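Endoglucanase (Fervidobacterium pennivorans DSM 9078, PDB 6KDD) probably hydrolyses beta-1,4-linked glucans such as cellulose, as a family 5 glycosyl hydrolase built on a TIM barrel. Local coordinates at residues 78-81 / 82-86; 122-125 / 126-130; 147-151 / 152-156; 234-237 / 238-241; 280-283 / 284-288. All coordinates share one frame; numbering follows the deposited sequence.

Contact 1. Residues 78-81 / 82-86; sequences RNFL and ERVKH. With NI (nickel (II) ion), chain C.
V84 N donates to F80 O at 3.0 Å, and three further i to i+4 bonds of the same kind, E82 N to R78 O, R83 N to N79 O and K85 N to L81 O, make this the first turns of helix 78-93, the crossover helix between barrel strands 57-60 and 97-101 of the TIM barrel. The shortest of the four is K85 N to L81 O, 2.8 Å. Beyond the backbone, the polar ends work outward: the guanidinium of R83 forms a salt bridge with E35 and also donates to I42 O, while K85 NZ is shared between D89 and the hydroxyl of Y133. E82 CG, anti to its carbonyl carbon (chi1 -50°), lies 3.0 Å from R78 O; the bend at chi2 then turns the carboxylate. On the inner side, F80 and V84 pack one turn apart. With F80 CG anti to the backbone N (chi1 -165°), the ring swings beside the next turn and V84 CG2 comes up to F80 CE2 at 3.7 Å, meeting the ring obliquely. The same ring stacks on H67 and meets W64 edge-to-face, and L81 also packs on W64. One turn beyond E82, whose O accepts from H86 N, the imidazole of H86 is held at NE2 by D44 OD1, while on its other nitrogen H86 ND1 binds a nickel ion at 2.1 Å, with a water oxygen 2.5 Å from the metal.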
# COMPACT_ATOMS: atom_id res chain seq x y z
N ARG A 78 -13.60 16.25 11.85
CA ARG A 78 -14.70 15.28 11.94
C ARG A 78 -15.27 14.93 10.56
O ARG A 78 -15.57 13.77 10.33
CB ARG A 78 -15.83 15.74 12.88
CG ARG A 78 -15.53 15.60 14.36
CD ARG A 78 -15.19 14.20 14.88
NE ARG A 78 -14.68 14.28 16.25
CZ ARG A 78 -13.40 14.46 16.61
NH1 ARG A 78 -12.44 14.56 15.70
NH2 ARG A 78 -13.08 14.53 17.89
N ASN A 79 -15.48 15.90 9.67
CA ASN A 79 -15.99 15.63 8.33
C ASN A 79 -15.04 14.74 7.52
O ASN A 79 -15.50 13.99 6.64
CB ASN A 79 -16.20 16.90 7.52
CG ASN A 79 -17.01 17.93 8.28
OD1 ASN A 79 -18.01 17.60 8.91
ND2 ASN A 79 -16.56 19.18 8.26
N PHE A 80 -13.72 14.90 7.72
CA PHE A 80 -12.76 14.03 7.05
C PHE A 80 -12.96 12.61 7.56
O PHE A 80 -12.97 11.67 6.77
CB PHE A 80 -11.30 14.49 7.19
CG PHE A 80 -10.38 13.79 6.21
CD1 PHE A 80 -10.53 13.99 4.84
CD2 PHE A 80 -9.49 12.82 6.65
CE1 PHE A 80 -9.75 13.28 3.93
CE2 PHE A 80 -8.72 12.11 5.73
CZ PHE A 80 -8.85 12.34 4.38
N LEU A 81 -13.05 12.44 8.89
CA LEU A 81 -13.24 11.10 9.42
C LEU A 81 -14.49 10.46 8.84
O LEU A 81 -14.49 9.24 8.62
CB LEU A 81 -13.33 11.10 10.96
CG LEU A 81 -12.05 10.69 11.66
CD1 LEU A 81 -12.10 11.00 13.15
CD2 LEU A 81 -11.71 9.23 11.38
N GLU A 82 -15.58 11.24 8.69
CA GLU A 82 -16.84 10.71 8.17
C GLU A 82 -16.71 10.30 6.70
O GLU A 82 -17.31 9.32 6.26
CB GLU A 82 -17.99 11.72 8.23
CG GLU A 82 -18.14 12.36 9.58
CD GLU A 82 -18.87 11.59 10.66
OE1 GLU A 82 -18.94 10.33 10.57
OE2 GLU A 82 -19.39 12.27 11.60
N ARG A 83 -15.96 11.09 5.94
CA ARG A 83 -15.65 10.68 4.57
C ARG A 83 -14.87 9.35 4.53
O ARG A 83 -15.21 8.49 3.72
CB ARG A 83 -14.89 11.78 3.80
CG ARG A 83 -14.44 11.31 2.43
CD ARG A 83 -15.63 11.08 1.53
NE ARG A 83 -15.17 10.72 0.20
CZ ARG A 83 -15.81 9.92 -0.66
NH1 ARG A 83 -16.98 9.38 -0.35
NH2 ARG A 83 -15.23 9.60 -1.81
N VAL A 84 -13.82 9.20 5.34
CA VAL A 84 -13.09 7.94 5.32
C VAL A 84 -14.04 6.83 5.79
O VAL A 84 -14.05 5.75 5.22
CB VAL A 84 -11.79 8.00 6.15
CG1 VAL A 84 -11.14 6.64 6.34
CG2 VAL A 84 -10.80 9.06 5.63
N LYS A 85 -14.87 7.09 6.82
CA LYS A 85 -15.82 6.05 7.26
C LYS A 85 -16.72 5.59 6.11
O LYS A 85 -16.99 4.38 5.96
CB LYS A 85 -16.65 6.54 8.45
CG LYS A 85 -17.66 5.52 8.99
CD LYS A 85 -18.39 6.06 10.19
CE LYS A 85 -19.63 5.33 10.67
NZ LYS A 85 -19.85 4.01 10.06
N HIS A 86 -17.25 6.55 5.32
CA HIS A 86 -18.10 6.21 4.18
C HIS A 86 -17.42 5.25 3.20
O HIS A 86 -18.02 4.28 2.71
CB HIS A 86 -18.69 7.48 3.52
CG HIS A 86 -19.57 7.18 2.36
ND1 HIS A 86 -20.94 7.08 2.46
CD2 HIS A 86 -19.26 6.88 1.08
CE1 HIS A 86 -21.46 6.82 1.28
NE2 HIS A 86 -20.45 6.66 0.42
NI NI C . -22.14 7.20 4.23
O HOH W 1 -24.13 8.44 3.22

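Contact 2. Residues 122-125 / 126-130; sequences IWRQ and IAKFF
The last two turns of helix 112-129 bring W123 and I126 together, three residues apart, where the helix lies against the barrel wall. I126 CD1 sits over one face of the indole, 3.9 Å from the centroid of the W123 six-membered ring and only 7° off its normal, a CH-pi contact. The other branch, I126 CG2, meets W123 CZ3 at 3.5 Å; both methyls lie on the same side of the indole, CG2 out by the rim. I126 CG1 stands anti to the carbonyl carbon (chi1 -63°), which also lays CD1 alongside I122; the I122 CG2 to I126 CD1 distance of 3.5 Å is tight for two carbons. W123 NE1 donates to I141 O, just past strand 137-140, and in this outer helix of the TIM barrel the indole packs against F139 of that strand and V161 and I165 of helix 151-168. A leucine in place of W123 would probably leave I141 O without this donor and I126 CD1 without an aromatic face to rest on. R124 and K128 run side by side; K128 NZ lies 3.7 Å from R124 CD, and R124 NE turns to E121. Q125 points to the loop before helix 78-93, binding I76 N and Y74 O. Past F129, whose N donates to Q125 O at 2.9 Å, the chain leaves the helix at F130, and F129 CD1 stands 3.5 Å above the F130 ring plane.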
# COMPACT_ATOMS: atom_id res chain seq x y z
N ILE A 122 -2.48 10.59 15.56
CA ILE A 122 -3.36 10.30 14.43
C ILE A 122 -3.87 8.89 14.61
O ILE A 122 -5.09 8.65 14.56
CB ILE A 122 -2.64 10.54 13.07
CG1 ILE A 122 -2.53 12.04 12.81
CG2 ILE A 122 -3.41 9.86 11.93
CD1 ILE A 122 -1.62 12.45 11.64
N TRP A 123 -2.96 7.95 14.82
CA TRP A 123 -3.32 6.56 14.96
C TRP A 123 -4.16 6.32 16.22
O TRP A 123 -4.97 5.40 16.22
CB TRP A 123 -2.11 5.65 14.84
CG TRP A 123 -1.92 5.34 13.38
CD1 TRP A 123 -0.93 5.75 12.53
CD2 TRP A 123 -2.88 4.62 12.59
NE1 TRP A 123 -1.17 5.26 11.27
CE2 TRP A 123 -2.35 4.55 11.28
CE3 TRP A 123 -4.10 3.98 12.89
CZ2 TRP A 123 -3.07 3.95 10.25
CZ3 TRP A 123 -4.77 3.32 11.88
CH2 TRP A 123 -4.27 3.34 10.57
N ARG A 124 -3.98 7.14 17.27
CA ARG A 124 -4.77 6.92 18.48
C ARG A 124 -6.24 7.14 18.11
O ARG A 124 -7.10 6.34 18.48
CB ARG A 124 -4.34 7.86 19.62
CG ARG A 124 -5.15 7.69 20.90
CD ARG A 124 -4.97 8.84 21.90
NE ARG A 124 -3.55 9.12 22.15
CZ ARG A 124 -2.73 8.37 22.89
NH1 ARG A 124 -3.15 7.28 23.51
NH2 ARG A 124 -1.46 8.72 23.04
N GLN A 125 -6.48 8.20 17.35
CA GLN A 125 -7.82 8.61 16.96
C GLN A 125 -8.44 7.62 15.99
O GLN A 125 -9.63 7.30 16.10
CB GLN A 125 -7.78 9.99 16.34
CG GLN A 125 -7.53 11.07 17.39
CD GLN A 125 -7.29 12.34 16.64
OE1 GLN A 125 -8.23 13.03 16.26
NE2 GLN A 125 -6.03 12.64 16.36
N ILE A 126 -7.65 7.16 15.01
CA ILE A 126 -8.24 6.32 13.97
C ILE A 126 -8.59 5.01 14.65
O ILE A 126 -9.65 4.43 14.40
CB ILE A 126 -7.24 6.08 12.81
CG1 ILE A 126 -6.87 7.37 12.10
CG2 ILE A 126 -7.79 5.04 11.82
CD1 ILE A 126 -5.60 7.24 11.24
N ALA A 127 -7.66 4.52 15.45
CA ALA A 127 -7.81 3.24 16.12
C ALA A 127 -9.06 3.27 17.00
O ALA A 127 -9.81 2.29 17.03
CB ALA A 127 -6.56 2.89 16.89
N LYS A 128 -9.30 4.42 17.65
CA LYS A 128 -10.45 4.56 18.53
C LYS A 128 -11.73 4.59 17.70
O LYS A 128 -12.68 3.88 18.01
CB LYS A 128 -10.37 5.84 19.35
CG LYS A 128 -9.61 5.68 20.66
CD LYS A 128 -9.70 6.87 21.59
CE LYS A 128 -8.90 6.66 22.86
NZ LYS A 128 -8.27 7.93 23.29
N PHE A 129 -11.73 5.41 16.65
CA PHE A 129 -12.86 5.53 15.74
C PHE A 129 -13.28 4.18 15.15
O PHE A 129 -14.48 3.91 15.08
CB PHE A 129 -12.54 6.57 14.67
CG PHE A 129 -13.74 6.97 13.84
CD1 PHE A 129 -14.09 6.25 12.71
CD2 PHE A 129 -14.49 8.09 14.19
CE1 PHE A 129 -15.20 6.63 11.96
CE2 PHE A 129 -15.59 8.47 13.44
CZ PHE A 129 -15.93 7.75 12.31
N PHE A 130 -12.31 3.33 14.72
CA PHE A 130 -12.64 2.10 14.03
C PHE A 130 -12.56 0.86 14.95
O PHE A 130 -12.52 -0.26 14.47
CB PHE A 130 -11.79 1.92 12.75
CG PHE A 130 -12.17 2.88 11.65
CD1 PHE A 130 -13.31 2.66 10.87
CD2 PHE A 130 -11.37 3.98 11.35
CE1 PHE A 130 -13.68 3.56 9.86
CE2 PHE A 130 -11.73 4.86 10.34
CZ PHE A 130 -12.88 4.66 9.59

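Contact 3. Residues 147-151 / 152-156; sequences QNLTA and EKWNE
T150 and K153 cross at the start of helix 151-168, where T150 is the N-cap residue of an outer helix of the TIM barrel. T150 OG1, turned between its backbone N and carbonyl carbon (chi1 67°), faces forward into the first turn and accepts from K153 N at 3.2 Å along an almost straight bond (173°). The same oxygen lies 3.4 Å from K153 CG, so the lysine chain starts out past the cap before bending at chi2 and carrying NZ to D113. The T150 carbonyl takes the next amide after K153: W154 N donates to T150 O at 2.7 Å. Before the cap, L149 is the centre of an inverse gamma turn, with a weak bond from T150 N to N148 O. Its side chain crosses that of W154 obliquely, L149 CD2 meeting W154 CE3 at 4.0 Å. The indole itself is pinned by NE1 to D177 O and packs on P145 and P179, while L149 leans on L108 and P112. N155 bonds through OD1 to K191 N and through ND2 to S189 O in the loop between helix 179-182 and strand 198-204, and its backbone N donates to A151 O at 2.9 Å.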
# COMPACT_ATOMS: atom_id res chain seq x y z
N GLN A 147 13.66 8.98 3.50
CA GLN A 147 14.24 10.27 3.81
C GLN A 147 14.79 10.24 5.24
O GLN A 147 15.54 9.32 5.58
CB GLN A 147 13.26 11.40 3.49
CG GLN A 147 12.95 11.45 1.99
CD GLN A 147 12.27 12.74 1.60
OE1 GLN A 147 11.82 13.51 2.43
NE2 GLN A 147 12.21 12.99 0.31
N ASN A 148 14.42 11.21 6.07
CA ASN A 148 14.98 11.26 7.42
C ASN A 148 14.35 10.24 8.35
O ASN A 148 14.91 9.90 9.40
CB ASN A 148 14.96 12.66 8.01
CG ASN A 148 16.13 13.48 7.50
OD1 ASN A 148 17.21 12.93 7.25
ND2 ASN A 148 15.92 14.77 7.33
N LEU A 149 13.17 9.74 7.98
CA LEU A 149 12.61 8.59 8.67
C LEU A 149 13.39 7.36 8.23
O LEU A 149 12.89 6.54 7.44
CB LEU A 149 11.09 8.49 8.44
CG LEU A 149 10.36 7.42 9.26
CD1 LEU A 149 10.56 7.61 10.77
CD2 LEU A 149 8.88 7.41 8.90
N THR A 150 14.61 7.22 8.80
CA THR A 150 15.53 6.14 8.49
C THR A 150 15.05 4.83 9.11
O THR A 150 14.15 4.82 9.95
CB THR A 150 16.93 6.47 9.00
OG1 THR A 150 16.86 6.48 10.43
CG2 THR A 150 17.42 7.79 8.47
N ALA A 151 15.68 3.73 8.68
CA ALA A 151 15.35 2.41 9.18
C ALA A 151 15.42 2.40 10.71
O ALA A 151 14.57 1.81 11.38
CB ALA A 151 16.29 1.38 8.60
N GLU A 152 16.47 3.06 11.22
CA GLU A 152 16.75 3.18 12.64
C GLU A 152 15.59 3.90 13.33
O GLU A 152 15.00 3.33 14.24
CB GLU A 152 18.09 3.89 12.89
CG GLU A 152 18.72 3.52 14.23
CD GLU A 152 19.56 4.60 14.89
OE1 GLU A 152 19.08 5.21 15.87
OE2 GLU A 152 20.71 4.83 14.44
N LYS A 153 15.24 5.11 12.84
CA LYS A 153 14.18 5.93 13.39
C LYS A 153 12.80 5.27 13.23
O LYS A 153 11.94 5.45 14.10
CB LYS A 153 14.19 7.32 12.76
CG LYS A 153 15.43 8.15 13.08
CD LYS A 153 15.12 9.62 13.30
CE LYS A 153 16.32 10.44 13.74
NZ LYS A 153 16.64 10.27 15.18
N TRP A 154 12.61 4.46 12.17
CA TRP A 154 11.35 3.77 11.93
C TRP A 154 11.17 2.59 12.90
O TRP A 154 10.07 2.37 13.42
CB TRP A 154 11.23 3.35 10.44
CG TRP A 154 10.05 2.48 10.09
CD1 TRP A 154 10.09 1.23 9.57
CD2 TRP A 154 8.65 2.82 10.24
NE1 TRP A 154 8.80 0.74 9.41
CE2 TRP A 154 7.91 1.72 9.77
CE3 TRP A 154 7.96 3.94 10.71
CZ2 TRP A 154 6.51 1.70 9.77
CZ3 TRP A 154 6.58 3.94 10.69
CH2 TRP A 154 5.87 2.83 10.23
N ASN A 155 12.27 1.86 13.16
CA ASN A 155 12.30 0.78 14.13
C ASN A 155 11.93 1.29 15.51
O ASN A 155 11.38 0.52 16.31
CB ASN A 155 13.64 0.02 14.11
CG ASN A 155 13.80 -0.85 12.88
OD1 ASN A 155 12.87 -1.53 12.46
ND2 ASN A 155 15.00 -0.84 12.30
N GLU A 156 12.17 2.59 15.76
CA GLU A 156 11.89 3.20 17.04
C GLU A 156 10.44 3.68 17.11
O GLU A 156 9.77 3.46 18.12
CB GLU A 156 12.77 4.43 17.29
CG GLU A 156 14.19 4.11 17.73
CD GLU A 156 15.12 5.32 17.60
OE1 GLU A 156 14.62 6.46 17.77
OE2 GLU A 156 16.32 5.14 17.30

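Contact 4. Residues 234-237 / 238-241; sequences EINQ and IRSH
S240 grips N236 O twice: S240 OG donates at 3.0 Å and S240 N at 2.9 Å, arriving from opposite faces of the carbonyl plane. The hydroxyl reaches back because OG is anti to its own carbonyl carbon (chi1 -48°). One residue on, H241 turns one ring face to Q237 O, which stands 3.3 Å from the ring plane, over its centre, and also accepts from H241 N at 3.1 Å. The ring is set by outside partners, ND1 bonded to the hydroxyl of Y204 and the ring stacked with Y184. Exchanging H241 for an alanine would probably leave the Y204 hydroxyl without its imidazole partner and open a gap beside Y184. R239 and N236 run side by side, their amide and guanidinium planes 66° apart, with N236 OD1 near the guanidinium plane, 3.9 Å from R239 NE. I235 CG2 touches the same group, 4.1 Å from R239 NH2. The charge of R239 is taken up by E285. This is the first half of helix 232-252 of the TIM barrel, which lies against helix 269-285 through I235 on S278, I238 on V279 and both I238 and R239 on M282, with W228 of the preceding loop under E234, I235 and I238.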
# COMPACT_ATOMS: atom_id res chain seq x y z
N GLU A 234 15.51 -11.53 -16.83
CA GLU A 234 14.67 -10.48 -16.26
C GLU A 234 13.71 -11.06 -15.22
O GLU A 234 13.61 -10.54 -14.09
CB GLU A 234 13.80 -9.84 -17.34
CG GLU A 234 14.58 -8.93 -18.26
CD GLU A 234 13.72 -8.37 -19.37
OE1 GLU A 234 13.06 -9.16 -20.08
OE2 GLU A 234 13.70 -7.14 -19.52
N ILE A 235 13.05 -12.16 -15.60
CA ILE A 235 12.20 -12.92 -14.70
C ILE A 235 13.03 -13.40 -13.53
O ILE A 235 12.58 -13.28 -12.39
CB ILE A 235 11.45 -14.07 -15.42
CG1 ILE A 235 10.66 -13.59 -16.64
CG2 ILE A 235 10.60 -14.90 -14.46
CD1 ILE A 235 9.30 -13.07 -16.34
N ASN A 236 14.26 -13.90 -13.79
CA ASN A 236 15.13 -14.38 -12.72
C ASN A 236 15.46 -13.28 -11.71
O ASN A 236 15.56 -13.57 -10.51
CB ASN A 236 16.41 -15.07 -13.22
CG ASN A 236 16.16 -16.53 -13.58
OD1 ASN A 236 15.39 -17.20 -12.90
ND2 ASN A 236 16.78 -17.01 -14.64
N GLN A 237 15.61 -12.04 -12.19
CA GLN A 237 15.85 -10.88 -11.34
C GLN A 237 14.71 -10.70 -10.33
O GLN A 237 14.98 -10.55 -9.14
CB GLN A 237 15.83 -9.60 -12.18
CG GLN A 237 16.97 -9.47 -13.17
CD GLN A 237 18.20 -8.98 -12.46
OE1 GLN A 237 18.26 -7.85 -11.98
NE2 GLN A 237 19.18 -9.86 -12.34
N ILE A 238 13.45 -10.75 -10.80
CA ILE A 238 12.30 -10.60 -9.91
C ILE A 238 12.35 -11.71 -8.85
O ILE A 238 12.23 -11.43 -7.65
CB ILE A 238 10.96 -10.56 -10.68
CG1 ILE A 238 10.95 -9.42 -11.71
CG2 ILE A 238 9.78 -10.48 -9.69
CD1 ILE A 238 9.75 -9.41 -12.63
N ARG A 239 12.59 -12.95 -9.29
CA ARG A 239 12.67 -14.08 -8.37
C ARG A 239 13.75 -13.90 -7.30
O ARG A 239 13.53 -14.27 -6.14
CB ARG A 239 12.86 -15.42 -9.08
CG ARG A 239 12.84 -16.59 -8.10
CD ARG A 239 13.15 -17.90 -8.78
NE ARG A 239 12.71 -17.79 -10.17
CZ ARG A 239 11.51 -18.13 -10.61
NH1 ARG A 239 10.63 -18.64 -9.76
NH2 ARG A 239 11.22 -18.00 -11.89
N SER A 240 14.92 -13.37 -7.66
CA SER A 240 15.95 -13.12 -6.65
C SER A 240 15.45 -12.12 -5.61
O SER A 240 15.68 -12.30 -4.42
CB SER A 240 17.25 -12.59 -7.22
OG SER A 240 17.66 -13.38 -8.32
N HIS A 241 14.83 -11.03 -6.07
CA HIS A 241 14.36 -10.06 -5.10
C HIS A 241 13.31 -10.70 -4.19
O HIS A 241 13.29 -10.46 -2.98
CB HIS A 241 13.85 -8.81 -5.83
CG HIS A 241 14.86 -8.21 -6.74
ND1 HIS A 241 14.51 -7.44 -7.83
CD2 HIS A 241 16.21 -8.30 -6.76
CE1 HIS A 241 15.61 -7.04 -8.45
NE2 HIS A 241 16.65 -7.56 -7.82

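Contact 5. Residues 280-283 / 284-288; sequences RKMA and EEFGF
The F286 ring takes M282 at its edge: M282 CG lies in the ring plane, 3.7 Å from F286 CE2, and M282 SD stands 5.2 Å from the F286 ring centroid, 75° off the normal, a Met-aromatic contact. The second ring, F288, has F286 CB over one face, toward the rim. Both rings belong to the Schellman motif that ends helix 269-285 of the TIM barrel and turns the chain into strand 289-292. Its C-prime residue G287 takes a positive phi (78°), a value that favours glycine; F288 N closes on A283 O at 2.8 Å and G287 N on E284 O at 3.1 Å. A283 CB then packs against F288 CB, beside L258 and I256 of the neighbouring barrel strand. One turn back, the guanidinium of R280 and the carboxylate of E284 stand 70° apart. R280 NH1 donates to E284 OE1 at 3.2 Å, OE1 near the guanidinium plane but the donor above the carboxylate plane, the salt bridge's one bond between these segments. Bends at chi2 and chi3 bring R280 CD and NH1 to the carboxylate. Each has a further partner, R280 NE on A316 O and E284 OE2 on K22. M282 SD also lies 3.8 Å from E285 OE2.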
# COMPACT_ATOMS: atom_id res chain seq x y z
N ARG A 280 3.25 -10.36 -10.38
CA ARG A 280 2.10 -10.93 -9.69
C ARG A 280 2.26 -12.44 -9.48
O ARG A 280 2.03 -12.95 -8.39
CB ARG A 280 0.81 -10.58 -10.45
CG ARG A 280 -0.45 -10.97 -9.70
CD ARG A 280 -0.85 -12.39 -10.09
NE ARG A 280 -1.32 -12.28 -11.45
CZ ARG A 280 -1.53 -13.30 -12.26
NH1 ARG A 280 -1.32 -14.55 -11.86
NH2 ARG A 280 -1.96 -13.07 -13.49
N LYS A 281 2.66 -13.16 -10.54
CA LYS A 281 2.90 -14.60 -10.40
C LYS A 281 4.03 -14.88 -9.41
O LYS A 281 3.99 -15.88 -8.71
CB LYS A 281 3.24 -15.26 -11.73
CG LYS A 281 2.09 -15.31 -12.73
CD LYS A 281 2.54 -15.79 -14.08
CE LYS A 281 1.81 -17.04 -14.52
NZ LYS A 281 0.47 -16.74 -15.08
N MET A 282 5.01 -13.99 -9.32
CA MET A 282 6.08 -14.21 -8.35
C MET A 282 5.57 -14.04 -6.93
O MET A 282 5.97 -14.77 -6.03
CB MET A 282 7.29 -13.29 -8.57
CG MET A 282 8.62 -13.91 -8.12
SD MET A 282 9.05 -15.36 -9.16
CE MET A 282 9.70 -14.57 -10.62
N ALA A 283 4.67 -13.07 -6.71
CA ALA A 283 4.11 -12.88 -5.37
C ALA A 283 3.30 -14.13 -5.00
O ALA A 283 3.42 -14.66 -3.90
CB ALA A 283 3.26 -11.60 -5.36
N GLU A 284 2.53 -14.65 -5.96
CA GLU A 284 1.74 -15.86 -5.74
C GLU A 284 2.64 -17.07 -5.45
O GLU A 284 2.37 -17.82 -4.51
CB GLU A 284 0.80 -16.11 -6.92
CG GLU A 284 -0.33 -15.10 -6.92
CD GLU A 284 -1.49 -15.33 -7.85
OE1 GLU A 284 -1.27 -15.86 -8.97
OE2 GLU A 284 -2.63 -14.92 -7.47
N GLU A 285 3.74 -17.19 -6.20
CA GLU A 285 4.69 -18.28 -6.03
C GLU A 285 5.21 -18.28 -4.60
O GLU A 285 5.29 -19.36 -4.02
CB GLU A 285 5.83 -18.20 -7.05
CG GLU A 285 6.92 -19.26 -6.88
CD GLU A 285 7.94 -19.19 -8.01
OE1 GLU A 285 7.52 -19.37 -9.16
OE2 GLU A 285 9.13 -18.91 -7.75
N PHE A 286 5.52 -17.11 -4.03
CA PHE A 286 6.13 -17.07 -2.71
C PHE A 286 5.10 -16.81 -1.61
O PHE A 286 5.47 -16.54 -0.46
CB PHE A 286 7.26 -16.03 -2.60
CG PHE A 286 8.52 -16.35 -3.39
CD1 PHE A 286 9.50 -17.20 -2.87
CD2 PHE A 286 8.73 -15.82 -4.66
CE1 PHE A 286 10.65 -17.50 -3.59
CE2 PHE A 286 9.89 -16.10 -5.37
CZ PHE A 286 10.84 -16.95 -4.84
N GLY A 287 3.82 -16.85 -1.95
CA GLY A 287 2.81 -16.78 -0.90
C GLY A 287 2.61 -15.36 -0.37
O GLY A 287 2.19 -15.16 0.77
N PHE A 288 2.91 -14.36 -1.21
CA PHE A 288 2.78 -12.97 -0.77
C PHE A 288 1.41 -12.49 -1.21
O PHE A 288 1.04 -12.78 -2.34
CB PHE A 288 3.76 -12.07 -1.54
CG PHE A 288 5.22 -12.27 -1.21
CD1 PHE A 288 5.60 -13.11 -0.18
CD2 PHE A 288 6.20 -11.65 -1.98
CE1 PHE A 288 6.95 -13.29 0.12
CE2 PHE A 288 7.55 -11.85 -1.69
CZ PHE A 288 7.91 -12.67 -0.65

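How the contacts relate
All five contacts are local and follow one another along the chain, none nested or crossing; four join adjacent turns of a helix or its end, contact 3 joins a loop to a helix start, and no long loop is closed. Contact 1 starts helix 78-93 and contact 2 ends helix 112-129; they touch where K85 CD meets F129 CZ at 3.7 Å, tying these two barrel helices together. Contact 3 opens helix 151-168, about 22 Å from contact 2 between centres. On the far side of the barrel from contacts 1 and 2, contacts 4 and 5 pair helix 232-252 with the end of helix 269-285, joined by the R239 NH1 to E285 OE2 salt bridge of 2.5 Å.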